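Local atomic coordinates of Alpha/beta hydrolase (Paenibacillus sp. VTT E-133280, PDB entry 6TJ2), a protein that probably hydrolyses methyl salicylate outside the cell, as a bacterial counterpart of tobacco salicylic acid binding protein 2. Residues 46-51 against 106-111; 68-73 against 278-283; 143-146 against 150-153; 165-168 against 172-175. One frame throughout, in Å; residues are numbered along the deposited sequence.

Contact 1. Residues 46-51 against 106-111; sequences TFVLIH and KDLKDF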
loop_
_atom_site.group_PDB
_atom_site.type_symbol
_atom_site.label_atom_id
_atom_site.label_comp_id
_atom_site.label_asym_id
_atom_site.label_seq_id
_atom_site.Cartn_x
_atom_site.Cartn_y
_atom_site.Cartn_z
ATOM N N THR A 46 7.472 0.444 -29.035
ATOM C CA THR A 46 6.603 -0.549 -29.659
ATOM C C THR A 46 6.179 -1.483 -28.533
ATOM O O THR A 46 7.051 -2.051 -27.857
ATOM C CB THR A 46 7.298 -1.300 -30.779
ATOM O OG1 THR A 46 7.571 -0.326 -31.803
ATOM C CG2 THR A 46 6.461 -2.422 -31.349
ATOM N N PHE A 47 4.900 -1.655 -28.339
ATOM C CA PHE A 47 4.302 -2.567 -27.324
ATOM C C PHE A 47 3.694 -3.758 -28.038
ATOM O O PHE A 47 2.969 -3.617 -29.057
ATOM C CB PHE A 47 3.197 -1.837 -26.573
ATOM C CG PHE A 47 3.702 -0.793 -25.630
ATOM C CD1 PHE A 47 3.907 -1.085 -24.270
ATOM C CD2 PHE A 47 3.835 0.510 -26.067
ATOM C CE1 PHE A 47 4.349 -0.083 -23.414
ATOM C CE2 PHE A 47 4.236 1.506 -25.192
ATOM C CZ PHE A 47 4.474 1.198 -23.869
ATOM N N VAL A 48 3.866 -4.927 -27.453
ATOM C CA VAL A 48 3.091 -6.155 -27.742
ATOM C C VAL A 48 2.327 -6.481 -26.464
ATOM O O VAL A 48 2.975 -6.827 -25.453
ATOM C CB VAL A 48 3.990 -7.309 -28.196
ATOM C CG1 VAL A 48 3.183 -8.571 -28.416
ATOM C CG2 VAL A 48 4.743 -6.977 -29.491
ATOM N N LEU A 49 1.009 -6.327 -26.488
ATOM C CA LEU A 49 0.146 -6.432 -25.295
ATOM C C LEU A 49 -0.517 -7.799 -25.294
ATOM O O LEU A 49 -1.182 -8.112 -26.282
ATOM C CB LEU A 49 -0.903 -5.339 -25.235
ATOM C CG LEU A 49 -0.381 -3.911 -25.408
ATOM C CD1 LEU A 49 -1.534 -2.959 -25.337
ATOM C CD2 LEU A 49 0.632 -3.549 -24.326
ATOM N N ILE A 50 -0.346 -8.544 -24.222
ATOM C CA ILE A 50 -0.867 -9.931 -24.044
ATOM C C ILE A 50 -1.918 -9.913 -22.959
ATOM O O ILE A 50 -1.592 -9.697 -21.780
ATOM C CB ILE A 50 0.286 -10.882 -23.736
ATOM C CG1 ILE A 50 1.438 -10.789 -24.745
ATOM C CG2 ILE A 50 -0.281 -12.295 -23.578
ATOM C CD1 ILE A 50 1.006 -11.043 -26.199
ATOM N N HIS A 51 -3.166 -10.139 -23.350
ATOM C CA HIS A 51 -4.275 -10.206 -22.399
ATOM C C HIS A 51 -4.155 -11.463 -21.529
ATOM O O HIS A 51 -3.425 -12.402 -21.882
ATOM C CB HIS A 51 -5.628 -10.126 -23.071
ATOM C CG HIS A 51 -6.010 -11.320 -23.908
ATOM N ND1 HIS A 51 -6.436 -12.505 -23.342
ATOM C CD2 HIS A 51 -5.977 -11.527 -25.240
ATOM C CE1 HIS A 51 -6.714 -13.375 -24.309
ATOM N NE2 HIS A 51 -6.435 -12.812 -25.478
ATOM N N LYS A 106 5.353 -11.146 -38.179
ATOM C CA LYS A 106 5.465 -9.677 -38.361
ATOM C C LYS A 106 6.904 -9.233 -38.187
ATOM O O LYS A 106 7.156 -8.001 -38.306
ATOM C CB LYS A 106 4.496 -8.979 -37.433
ATOM C CG LYS A 106 3.029 -9.193 -37.751
ATOM C CD LYS A 106 2.159 -8.351 -36.877
ATOM C CE LYS A 106 0.673 -8.470 -37.095
ATOM N NZ LYS A 106 0.281 -7.934 -38.414
ATOM N N ASP A 107 7.861 -10.118 -37.917
ATOM C CA ASP A 107 9.278 -9.840 -37.651
ATOM C C ASP A 107 9.408 -8.697 -36.629
ATOM O O ASP A 107 10.267 -7.807 -36.759
ATOM C CB ASP A 107 10.091 -9.606 -38.950
ATOM C CG ASP A 107 11.585 -9.654 -38.696
ATOM O OD1 ASP A 107 12.036 -10.393 -37.833
ATOM O OD2 ASP A 107 12.338 -8.839 -39.272
ATOM N N LEU A 108 8.714 -8.779 -35.509
ATOM C CA LEU A 108 8.716 -7.691 -34.510
ATOM C C LEU A 108 10.019 -7.775 -33.735
ATOM O O LEU A 108 10.457 -8.907 -33.406
ATOM C CB LEU A 108 7.531 -7.836 -33.561
ATOM C CG LEU A 108 6.169 -7.734 -34.224
ATOM C CD1 LEU A 108 5.029 -7.780 -33.228
ATOM C CD2 LEU A 108 6.056 -6.488 -35.077
ATOM N N LYS A 109 10.651 -6.635 -33.443
ATOM C CA LYS A 109 11.830 -6.617 -32.583
ATOM C C LYS A 109 11.937 -5.279 -31.848
ATOM O O LYS A 109 11.187 -4.336 -32.168
ATOM C CB LYS A 109 13.084 -7.000 -33.347
ATOM C CG LYS A 109 13.236 -6.194 -34.588
ATOM C CD LYS A 109 14.346 -6.696 -35.530
ATOM C CE LYS A 109 13.939 -7.803 -36.473
ATOM N NZ LYS A 109 14.957 -7.982 -37.534
ATOM N N ASP A 110 12.764 -5.311 -30.831
ATOM C CA ASP A 110 13.056 -4.176 -29.942
ATOM C C ASP A 110 11.746 -3.639 -29.362
ATOM O O ASP A 110 11.563 -2.431 -29.273
ATOM C CB ASP A 110 13.806 -3.091 -30.729
ATOM C CG ASP A 110 14.471 -2.055 -29.845
ATOM O OD1 ASP A 110 14.995 -2.420 -28.746
ATOM O OD2 ASP A 110 14.459 -0.870 -30.284
ATOM N N PHE A 111 10.908 -4.547 -28.867
ATOM C CA PHE A 111 9.575 -4.200 -28.366
ATOM C C PHE A 111 9.505 -4.457 -26.852
ATOM O O PHE A 111 10.242 -5.248 -26.243
ATOM C CB PHE A 111 8.474 -4.919 -29.150
ATOM C CG PHE A 111 8.507 -6.411 -29.123
ATOM C CD1 PHE A 111 8.018 -7.162 -28.043
ATOM C CD2 PHE A 111 9.027 -7.092 -30.201
ATOM C CE1 PHE A 111 8.049 -8.544 -28.090
ATOM C CE2 PHE A 111 9.099 -8.466 -30.207
ATOM C CZ PHE A 111 8.624 -9.202 -29.153
HETATM O O HOH W 1 10.103 -0.230 -28.110
HETATM O O HOH W 2 9.700 -2.119 -32.858
#

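Contact 2. Residues 68-73 against 278-283; sequences RKLGHT and LMVKAG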
loop_
_atom_site.group_PDB
_atom_site.type_symbol
_atom_site.label_atom_id
_atom_site.label_comp_id
_atom_site.label_asym_id
_atom_site.label_seq_id
_atom_site.Cartn_x
_atom_site.Cartn_y
_atom_site.Cartn_z
ATOM N N ARG A 68 -1.405 4.756 -29.023
ATOM C CA ARG A 68 -1.112 5.135 -30.420
ATOM C C ARG A 68 -1.169 6.668 -30.558
ATOM O O ARG A 68 -0.370 7.227 -31.301
ATOM C CB ARG A 68 -2.065 4.448 -31.387
ATOM C CG ARG A 68 -1.833 2.953 -31.495
ATOM C CD ARG A 68 -2.734 2.268 -32.519
ATOM N NE ARG A 68 -2.673 0.821 -32.370
ATOM C CZ ARG A 68 -3.578 0.048 -31.831
ATOM N NH1 ARG A 68 -4.770 0.519 -31.492
ATOM N NH2 ARG A 68 -3.323 -1.231 -31.625
ATOM N N LYS A 69 -2.061 7.325 -29.829
ATOM C CA LYS A 69 -2.155 8.808 -29.880
ATOM C C LYS A 69 -0.875 9.423 -29.343
ATOM O O LYS A 69 -0.590 10.574 -29.750
ATOM C CB LYS A 69 -3.357 9.314 -29.100
ATOM C CG LYS A 69 -4.710 8.962 -29.682
ATOM C CD LYS A 69 -5.810 9.433 -28.747
ATOM C CE LYS A 69 -7.196 9.005 -29.155
ATOM N NZ LYS A 69 -8.183 9.520 -28.170
ATOM N N LEU A 70 -0.137 8.788 -28.441
ATOM C CA LEU A 70 1.147 9.264 -27.904
ATOM C C LEU A 70 2.295 8.962 -28.859
ATOM O O LEU A 70 3.439 9.301 -28.511
ATOM C CB LEU A 70 1.375 8.593 -26.541
ATOM C CG LEU A 70 0.423 9.010 -25.436
ATOM C CD1 LEU A 70 0.592 8.145 -24.211
ATOM C CD2 LEU A 70 0.603 10.481 -25.101
ATOM N N GLY A 71 2.041 8.303 -29.997
ATOM C CA GLY A 71 3.061 8.038 -31.014
ATOM C C GLY A 71 3.635 6.645 -30.949
ATOM O O GLY A 71 4.620 6.366 -31.654
ATOM N N HIS A 72 3.158 5.792 -30.036
ATOM C CA HIS A 72 3.681 4.426 -29.884
ATOM C C HIS A 72 3.001 3.455 -30.865
ATOM O O HIS A 72 1.829 3.659 -31.249
ATOM C CB HIS A 72 3.515 4.001 -28.408
ATOM C CG HIS A 72 4.132 4.993 -27.491
ATOM N ND1 HIS A 72 5.466 5.312 -27.585
ATOM C CD2 HIS A 72 3.584 5.793 -26.556
ATOM C CE1 HIS A 72 5.742 6.225 -26.643
ATOM N NE2 HIS A 72 4.615 6.521 -26.023
ATOM N N THR A 73 3.717 2.421 -31.204
ATOM C CA THR A 73 3.215 1.322 -32.035
ATOM C C THR A 73 2.709 0.220 -31.089
ATOM O O THR A 73 3.401 -0.080 -30.115
ATOM C CB THR A 73 4.289 0.809 -32.975
ATOM O OG1 THR A 73 4.666 1.914 -33.810
ATOM C CG2 THR A 73 3.787 -0.314 -33.856
ATOM N N LEU A 278 0.916 5.256 -17.735
ATOM C CA LEU A 278 1.562 4.320 -16.816
ATOM C C LEU A 278 2.363 3.252 -17.540
ATOM O O LEU A 278 3.481 2.864 -17.123
ATOM C CB LEU A 278 0.560 3.636 -15.882
ATOM C CG LEU A 278 -0.061 4.567 -14.831
ATOM C CD1 LEU A 278 -1.238 3.898 -14.180
ATOM C CD2 LEU A 278 0.998 4.990 -13.795
ATOM N N MET A 279 1.833 2.787 -18.670
ATOM C CA MET A 279 2.547 1.762 -19.449
ATOM C C MET A 279 3.803 2.343 -20.058
ATOM O O MET A 279 4.823 1.651 -20.127
ATOM C CB MET A 279 1.623 1.191 -20.530
ATOM C CG MET A 279 0.517 0.369 -19.911
ATOM S SD MET A 279 -0.707 -0.093 -21.118
ATOM C CE MET A 279 -1.551 -1.451 -20.309
ATOM N N VAL A 280 3.790 3.624 -20.468
ATOM C CA VAL A 280 5.049 4.266 -20.926
ATOM C C VAL A 280 6.015 4.380 -19.763
ATOM O O VAL A 280 7.193 4.171 -19.929
ATOM C CB VAL A 280 4.711 5.622 -21.578
ATOM C CG1 VAL A 280 5.969 6.445 -21.894
ATOM C CG2 VAL A 280 3.876 5.429 -22.840
ATOM N N LYS A 281 5.551 4.779 -18.583
ATOM C CA LYS A 281 6.448 4.915 -17.408
ATOM C C LYS A 281 7.086 3.579 -17.030
ATOM O O LYS A 281 8.261 3.504 -16.660
ATOM C CB LYS A 281 5.661 5.410 -16.204
ATOM C CG LYS A 281 5.571 6.918 -16.046
ATOM C CD LYS A 281 4.878 7.250 -14.710
ATOM C CE LYS A 281 5.679 7.318 -13.423
ATOM N NZ LYS A 281 4.909 8.118 -12.411
ATOM N N ALA A 282 6.369 2.453 -17.253
ATOM C CA ALA A 282 6.868 1.112 -16.971
ATOM C C ALA A 282 7.751 0.581 -18.114
ATOM O O ALA A 282 8.687 -0.155 -17.869
ATOM C CB ALA A 282 5.687 0.210 -16.679
ATOM N N GLY A 283 7.479 1.006 -19.356
ATOM C CA GLY A 283 8.138 0.445 -20.548
ATOM C C GLY A 283 9.335 1.215 -21.055
ATOM O O GLY A 283 10.196 0.611 -21.745
#

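Contact 3. Residues 143-146 against 150-153; sequences FAPL and SVAD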
loop_
_atom_site.group_PDB
_atom_site.type_symbol
_atom_site.label_atom_id
_atom_site.label_comp_id
_atom_site.label_asym_id
_atom_site.label_seq_id
_atom_site.Cartn_x
_atom_site.Cartn_y
_atom_site.Cartn_z
ATOM N N PHE A 143 0.573 -12.412 -13.144
ATOM C CA PHE A 143 1.225 -13.524 -12.438
ATOM C C PHE A 143 2.627 -13.701 -12.979
ATOM O O PHE A 143 2.891 -13.514 -14.191
ATOM C CB PHE A 143 0.406 -14.804 -12.621
ATOM C CG PHE A 143 -0.984 -14.666 -12.084
ATOM C CD1 PHE A 143 -1.172 -14.639 -10.709
ATOM C CD2 PHE A 143 -2.081 -14.470 -12.914
ATOM C CE1 PHE A 143 -2.455 -14.447 -10.193
ATOM C CE2 PHE A 143 -3.336 -14.235 -12.386
ATOM C CZ PHE A 143 -3.530 -14.279 -11.041
ATOM N N ALA A 144 3.544 -14.098 -12.113
ATOM C CA ALA A 144 4.922 -14.457 -12.485
ATOM C C ALA A 144 5.272 -15.740 -11.763
ATOM O O ALA A 144 6.034 -15.694 -10.792
ATOM C CB ALA A 144 5.826 -13.291 -12.142
ATOM N N PRO A 145 4.696 -16.880 -12.152
ATOM C CA PRO A 145 5.037 -18.119 -11.464
ATOM C C PRO A 145 6.554 -18.315 -11.475
ATOM O O PRO A 145 7.267 -17.942 -12.404
ATOM C CB PRO A 145 4.350 -19.222 -12.268
ATOM C CG PRO A 145 3.228 -18.465 -12.959
ATOM C CD PRO A 145 3.744 -17.074 -13.266
ATOM N N LEU A 146 7.023 -18.983 -10.414
ATOM C CA LEU A 146 8.407 -19.509 -10.423
ATOM C C LEU A 146 8.453 -20.797 -11.243
ATOM O O LEU A 146 7.399 -21.429 -11.468
ATOM C CB LEU A 146 8.833 -19.785 -8.968
ATOM C CG LEU A 146 8.831 -18.569 -8.036
ATOM C CD1 LEU A 146 9.254 -18.950 -6.602
ATOM C CD2 LEU A 146 9.733 -17.485 -8.555
ATOM N N SER A 150 2.386 -23.497 -11.502
ATOM C CA SER A 150 1.287 -23.061 -12.384
ATOM C C SER A 150 0.798 -21.673 -11.992
ATOM O O SER A 150 1.079 -21.150 -10.882
ATOM C CB SER A 150 0.136 -24.030 -12.343
ATOM O OG SER A 150 -0.496 -23.988 -11.078
ATOM N N VAL A 151 -0.060 -21.116 -12.844
ATOM C CA VAL A 151 -0.786 -19.881 -12.487
ATOM C C VAL A 151 -1.737 -20.132 -11.323
ATOM O O VAL A 151 -1.748 -19.354 -10.341
ATOM C CB VAL A 151 -1.486 -19.301 -13.724
ATOM C CG1 VAL A 151 -2.439 -18.199 -13.335
ATOM C CG2 VAL A 151 -0.475 -18.836 -14.728
ATOM N N ALA A 152 -2.453 -21.241 -11.340
ATOM C CA ALA A 152 -3.405 -21.580 -10.269
ATOM C C ALA A 152 -2.666 -21.742 -8.921
ATOM O O ALA A 152 -3.263 -21.293 -7.895
ATOM C CB ALA A 152 -4.146 -22.860 -10.645
ATOM N N ASP A 153 -1.439 -22.217 -8.960
ATOM C CA ASP A 153 -0.599 -22.395 -7.745
ATOM C C ASP A 153 -0.435 -21.059 -7.017
ATOM O O ASP A 153 -0.038 -21.062 -5.841
ATOM C CB ASP A 153 0.770 -22.990 -8.053
ATOM C CG ASP A 153 0.822 -24.498 -8.365
ATOM O OD1 ASP A 153 -0.151 -25.193 -7.965
ATOM O OD2 ASP A 153 1.827 -24.896 -8.958
#

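Contact 4. Residues 165-168 against 172-175; sequences QLRD and NNTI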
loop_
_atom_site.group_PDB
_atom_site.type_symbol
_atom_site.label_atom_id
_atom_site.label_comp_id
_atom_site.label_asym_id
_atom_site.label_seq_id
_atom_site.Cartn_x
_atom_site.Cartn_y
_atom_site.Cartn_z
ATOM N N GLN A 165 -13.278 -26.411 -8.672
ATOM C CA GLN A 165 -14.722 -26.757 -8.607
ATOM C C GLN A 165 -15.440 -26.192 -9.832
ATOM O O GLN A 165 -16.277 -26.900 -10.421
ATOM C CB GLN A 165 -15.334 -26.243 -7.335
ATOM C CG GLN A 165 -14.936 -27.112 -6.147
ATOM C CD GLN A 165 -15.327 -26.506 -4.824
ATOM O OE1 GLN A 165 -15.662 -25.325 -4.711
ATOM N NE2 GLN A 165 -15.267 -27.332 -3.788
ATOM N N LEU A 166 -15.161 -24.960 -10.220
ATOM C CA LEU A 166 -15.761 -24.349 -11.432
ATOM C C LEU A 166 -15.332 -25.131 -12.662
ATOM O O LEU A 166 -16.211 -25.367 -13.518
ATOM C CB LEU A 166 -15.368 -22.879 -11.575
ATOM C CG LEU A 166 -16.009 -21.942 -10.569
ATOM C CD1 LEU A 166 -15.341 -20.595 -10.542
ATOM C CD2 LEU A 166 -17.508 -21.765 -10.789
ATOM N N ARG A 167 -14.089 -25.530 -12.798
ATOM C CA ARG A 167 -13.601 -26.297 -13.949
ATOM C C ARG A 167 -14.396 -27.611 -14.010
ATOM O O ARG A 167 -14.939 -27.990 -15.076
ATOM C CB ARG A 167 -12.099 -26.538 -13.840
ATOM C CG ARG A 167 -11.544 -27.503 -14.865
ATOM C CD ARG A 167 -10.139 -27.999 -14.564
ATOM N NE ARG A 167 -10.231 -28.858 -13.369
ATOM C CZ ARG A 167 -9.271 -29.060 -12.467
ATOM N NH1 ARG A 167 -8.056 -28.572 -12.639
ATOM N NH2 ARG A 167 -9.532 -29.820 -11.414
ATOM N N ASP A 168 -14.497 -28.266 -12.877
ATOM C CA ASP A 168 -15.160 -29.595 -12.854
ATOM C C ASP A 168 -16.659 -29.415 -13.145
ATOM O O ASP A 168 -17.230 -30.269 -13.928
ATOM C CB ASP A 168 -14.726 -30.335 -11.589
ATOM C CG ASP A 168 -13.231 -30.691 -11.552
ATOM O OD1 ASP A 168 -12.515 -30.659 -12.620
ATOM O OD2 ASP A 168 -12.751 -30.977 -10.449
ATOM N N ASN A 172 -16.801 -29.233 -19.410
ATOM C CA ASN A 172 -16.171 -29.016 -20.727
ATOM C C ASN A 172 -14.800 -28.342 -20.556
ATOM O O ASN A 172 -14.328 -27.728 -21.507
ATOM C CB ASN A 172 -17.053 -28.231 -21.693
ATOM C CG ASN A 172 -17.313 -26.819 -21.236
ATOM O OD1 ASN A 172 -16.805 -26.363 -20.210
ATOM N ND2 ASN A 172 -18.135 -26.131 -22.007
ATOM N N ASN A 173 -14.216 -28.435 -19.364
ATOM C CA ASN A 173 -12.843 -27.929 -19.159
ATOM C C ASN A 173 -12.807 -26.405 -19.285
ATOM O O ASN A 173 -11.757 -25.917 -19.677
ATOM C CB ASN A 173 -11.828 -28.574 -20.086
ATOM C CG ASN A 173 -10.399 -28.413 -19.628
ATOM O OD1 ASN A 173 -9.500 -28.094 -20.441
ATOM N ND2 ASN A 173 -10.158 -28.660 -18.361
ATOM N N THR A 174 -13.831 -25.711 -18.824
ATOM C CA THR A 174 -13.817 -24.240 -18.810
ATOM C C THR A 174 -14.152 -23.727 -17.424
ATOM O O THR A 174 -14.771 -24.430 -16.593
ATOM C CB THR A 174 -14.719 -23.604 -19.857
ATOM O OG1 THR A 174 -16.106 -23.879 -19.602
ATOM C CG2 THR A 174 -14.370 -24.052 -21.270
ATOM N N ILE A 175 -13.715 -22.502 -17.159
ATOM C CA ILE A 175 -14.088 -21.807 -15.916
ATOM C C ILE A 175 -14.816 -20.541 -16.292
ATOM O O ILE A 175 -14.276 -19.678 -16.999
ATOM C CB ILE A 175 -12.832 -21.456 -15.100
ATOM C CG1 ILE A 175 -12.135 -22.736 -14.632
ATOM C CG2 ILE A 175 -13.215 -20.562 -13.932
ATOM C CD1 ILE A 175 -10.719 -22.494 -14.074
HETATM O O HOH W 3 -14.616 -30.036 -17.000
#

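Contact 1. Residues 46-51 against 106-111
Phe111 meets Thr46 and Val48 where two neighbouring strands of the central parallel sheet begin, the usual core of an alpha/beta-hydrolase. The aromatic chain can be followed outward. Its CB rests 3.5 Å from Thr46 O, with the methyl CG2 of Thr46 close by. From there chi1 of 60° places CG between the backbone N and the carbonyl carbon, which brings one face of the ring against Val48. CG lies 3.8 Å from Val48 CG2, and CD1 closes on the same methyl at 3.6 Å. CE1 is beside it, so the methyl lies over the CG-CD1-CE1 side of one face. This is a CH-pi contact over the face: Val48 CG2 stands 3.9 Å from the centroid of the Phe111 ring, 25° off the normal. The peptide between Leu108 and Lys109 borders the ring edge in its plane, and Leu108 CD1 reaches Val48 CG2 at 3.8 Å. A serine in place of Phe111 would probably deprive the Val48 methyl of the aromatic face it sits on and open a gap beside Leu108. Two waters bridge polar atoms at the start of the strand, one joining Thr46 N to Asp110 O, the other linking Thr46 OG1 with Lys109 O. The strands pair just beyond, through backbone bonds from Thr46 and Val48 to Ile112, while helix 92-105 packs against the loop, with Ile103 on Phe111 and Tyr102 on Leu108.

Contact 2. Residues 68-73 against 278-283
His72 turns two ring atoms to different tasks: ND1 accepts a hydrogen bond from the backbone N of Leu45, whereas NE2 faces Val280 CG2 across the contact. The histidine follows a Schellman motif that ends helix 61-69, and the valine belongs to the C-terminal helix 272-283; in the alpha/beta-hydrolase fold these two helices cover the same face of the sheet. Within the motif, Gly71 N bonds back to Arg68 O at 2.9 Å. Gly71 has a phi of 99°, and a side chain here would be pressed against the carbonyl O of Leu70, which accounts for the glycine. The turn then delivers the chain to edge strand 73-75 and sets His72 toward the helix. Its CG is anti to the carbonyl carbon (chi1 -54°), and the imidazole meets Val280 nearly at a right angle. The valine methyl CG2 comes obliquely, 3.4 Å from NE2 and 3.7 Å from CD2 of His72. With ND1 already bonded to Leu45, the ring is held against free rotation, and Leu70 O lies over one of its faces, offset toward the rim. Val280 also touches Leu67 of helix 61-69, while the preceding Met279 packs on Thr63 and Leu67 of the same helix. At its C-terminal end helix 272-283 closes with Gly283 N bonded to Met279 O at 2.8 Å. The outer fringe of the contact is thinner, Leu70 CD1 approaching Val280 CG2 no nearer than 4.5 Å.

Contact 3. Residues 143-146 against 150-153
An ST motif in the long connection after strand 134-139 shapes this contact, carrying Val151 to the ring of Phe143 and the side of Pro145. The turn starts at Ser150, whose OG accepts from Asp153 N at 2.9 Å. In return Ser150 N donates to Asp153 OD2 in a nearly straight bond, 172° at the hydrogen, arriving from above the carboxylate plane. Lys213 forms a salt bridge with that same oxygen, so two donors hold OD2 and the carboxylate is fixed against the turn. Next in the chain after Ser150, Val151 spreads its two methyls over separate partners. CG1, anti to the backbone N (chi1 169°), stands over one face of the phenyl ring in a CH-pi contact, 4.2 Å from the centroid of Phe143 and 25° off its normal. The methyl is displaced toward the rim, where Val151 CG1 lies 3.8 Å from Phe143 CD2. The rings of Phe155 and Phe244 meet the same phenylalanine obliquely, and its backbone is bonded to Ser117, the probable nucleophile on the GxSxG elbow. The packing thus borders what is likely to be the active site. The other methyl turns to the proline: Pro145 CG sits 4.0 Å from Ser150 O, and the closest approach to the valine is Pro145 CG to Val151 CG2 at 4.1 Å.

Contact 4. Residues 165-168 against 172-175
Ile175 overlaps Leu166 with its CG2 methyl, which lies 3.9 Å from Leu166 CB and 4.0 Å from Leu166 CD1. The two side chains cross at nearly a right angle, joining helix 157-170 to strand 174-175 in a tight helix-turn-strand unit of the region inserted after strand 134-139, probably part of the cap that such hydrolases carry over the active site. The other branch of the isoleucine, CG1, meets Arg167 CB at 3.9 Å. No conventional hydrogen bond spans the two segments directly; instead Arg167 CA directs its hydrogen at Thr174 O, 3.4 Å away and 162° at the hydrogen. Beyond CB the arginine bends at chi3 (68°), and its guanidinium leads away from the strand, outward from the helix. There NE donates to Asp168 OD1 at 3.0 Å, with the acceptor close to the guanidinium plane, while NH2 adds a weak bond to the same oxygen. The guanidinium also makes a cation-pi contact with Phe211. Putting a leucine in place of Arg167 would probably leave Asp168 without its charged mate and Phe211 without the cation. Asn173 lies alongside the aliphatic part of the arginine, pointing the same way. Near the turn Thr174 OG1 donates to Asn172 OD1 at 2.7 Å. A single water closes the unit, giving a hydrogen bond to Arg167 O at 2.8 Å and accepting one from Asn173 N at 2.9 Å.

Overall arrangement
Contacts 1 and 3 are buried, contact 4 only partly so, and contact 2 lies at the surface. Contacts 1 and 2 are neighbours: Phe47 N probably bonds to Thr73 O, joining strand 46-50 to the chain that leaves helix 61-69, and the Phe47 ring packs on Met279 O. Contacts 3 and 4 both belong to the stretch after strand 134-139, yet do not touch, with centres about 18 Å apart. Both buried contacts rest on a valine methyl over a phenylalanine face. Polar chemistry does not simply follow burial: waters bridge contacts 1 and 4, contact 3 has its polar bonds inside one segment, and surface contact 2 has none across it, setting an imidazole against a methyl.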